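Local coordinates for protein phosphate transporter (Thermotoga maritima MSB8, PDB 6L85) that probably imports inorganic phosphate across the membrane by coupling its uptake to sodium ions, as a bacterial relative of the human SLC20 carriers, at residues P76-L79 / M80-A83. Numbering follows the deposited sequence.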
loop_
_atom_site.group_PDB
_atom_site.type_symbol
_atom_site.label_atom_id
_atom_site.label_comp_id
_atom_site.label_asym_id
_atom_site.label_seq_id
_atom_site.Cartn_x
_atom_site.Cartn_y
_atom_site.Cartn_z
ATOM N N PRO B 76 -28.478 -8.562 24.971
ATOM C CA PRO B 76 -27.952 -8.529 23.591
ATOM C C PRO B 76 -28.960 -8.116 22.529
ATOM O O PRO B 76 -28.626 -7.279 21.683
ATOM C CB PRO B 76 -27.451 -9.961 23.400
ATOM C CG PRO B 76 -26.901 -10.308 24.773
ATOM C CD PRO B 76 -27.820 -9.603 25.779
ATOM N N VAL B 77 -30.189 -8.626 22.568
ATOM C CA VAL B 77 -31.167 -8.247 21.548
ATOM C C VAL B 77 -31.376 -6.734 21.541
ATOM O O VAL B 77 -31.500 -6.101 20.475
ATOM C CB VAL B 77 -32.490 -9.006 21.774
ATOM C CG1 VAL B 77 -33.080 -8.685 23.157
ATOM C CG2 VAL B 77 -33.488 -8.696 20.666
ATOM N N GLU B 78 -31.390 -6.126 22.732
ATOM C CA GLU B 78 -31.606 -4.694 22.822
ATOM C C GLU B 78 -30.383 -3.933 22.324
ATOM O O GLU B 78 -30.528 -2.880 21.712
ATOM C CB GLU B 78 -31.960 -4.292 24.261
ATOM C CG GLU B 78 -33.272 -4.918 24.820
ATOM C CD GLU B 78 -34.463 -4.863 23.848
ATOM O OE1 GLU B 78 -34.594 -3.889 23.067
ATOM O OE2 GLU B 78 -35.284 -5.808 23.874
ATOM N N LEU B 79 -29.178 -4.443 22.602
ATOM C CA LEU B 79 -27.968 -3.859 22.045
ATOM C C LEU B 79 -28.044 -3.818 20.531
ATOM O O LEU B 79 -27.647 -2.833 19.901
ATOM C CB LEU B 79 -26.743 -4.660 22.485
ATOM C CG LEU B 79 -25.473 -4.212 21.763
ATOM C CD1 LEU B 79 -25.191 -2.752 22.093
ATOM C CD2 LEU B 79 -24.297 -5.073 22.127
ATOM N N MET B 80 -28.585 -4.875 19.938
ATOM C CA MET B 80 -28.700 -4.946 18.493
ATOM C C MET B 80 -29.664 -3.871 17.968
ATOM O O MET B 80 -29.334 -3.105 17.038
ATOM C CB MET B 80 -29.092 -6.397 18.150
ATOM C CG MET B 80 -29.973 -6.684 16.972
ATOM S SD MET B 80 -30.297 -8.484 17.000
ATOM C CE MET B 80 -28.693 -9.106 16.505
ATOM N N TYR B 81 -30.828 -3.732 18.612
ATOM C CA TYR B 81 -31.749 -2.675 18.179
ATOM C C TYR B 81 -31.216 -1.270 18.505
ATOM O O TYR B 81 -31.469 -0.321 17.759
ATOM C CB TYR B 81 -33.133 -2.902 18.793
ATOM C CG TYR B 81 -33.835 -4.126 18.229
ATOM C CD1 TYR B 81 -33.922 -4.321 16.860
ATOM C CD2 TYR B 81 -34.383 -5.092 19.066
ATOM C CE1 TYR B 81 -34.539 -5.439 16.332
ATOM C CE2 TYR B 81 -35.008 -6.215 18.548
ATOM C CZ TYR B 81 -35.079 -6.381 17.177
ATOM O OH TYR B 81 -35.699 -7.488 16.631
ATOM N N GLY B 82 -30.450 -1.118 19.584
ATOM C CA GLY B 82 -29.866 0.174 19.887
ATOM C C GLY B 82 -28.816 0.592 18.874
ATOM O O GLY B 82 -28.748 1.766 18.486
ATOM N N ALA B 83 -27.965 -0.353 18.455
ATOM C CA ALA B 83 -26.972 -0.059 17.427
ATOM C C ALA B 83 -27.658 0.428 16.163
ATOM O O ALA B 83 -27.279 1.461 15.591
ATOM C CB ALA B 83 -26.117 -1.300 17.149
#
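The first turns of helix 76-99 bring V77 and E78 against Y81, a worked example of how an alpha-helix pairs side chains three and four residues apart while its backbone is held by i to i+4 hydrogen bonds. V77 reaches the ring with one methyl: CG2 lies 3.6 Å from CE2 of Y81. With chi1, measured to CG1, at 60°, CG2 is left anti to the backbone nitrogen, which directs it up the helix to the ring four residues on. The two side chains meet at a slant, and the carbonyl of V77 also nears the ring, its O 3.4 Å from CD2 of Y81. E78 comes to the same CD2 side of the ring, folding back through a bend at chi2 (-45°) that brings OE1 close to the ring plane at its edge, 4.2 Å from CD2 of Y81. The carboxylate is turned 46° from the ring, and the polar partner of OE1 is the hydroxyl of Y393, a hydrogen bond that ties this turn to helix 368-400. Beneath the side chains run four i to i+4 bonds: M80 N to P76 O (3.0 Å), Y81 N to V77 O (3.1 Å), G82 N to E78 O (2.8 Å) and A83 N to L79 O (2.9 Å). P76, M80 and A83 pack on helix 260-275, M80 and Y81 on I3 of helix 2-32, and Y81 also on helix 368-400. Regular bonding and an aliphatic-aromatic i, i+4 pair mark the start of an alpha-helix with proline in its first turn, here at the periphery of the transporter's helical bundle.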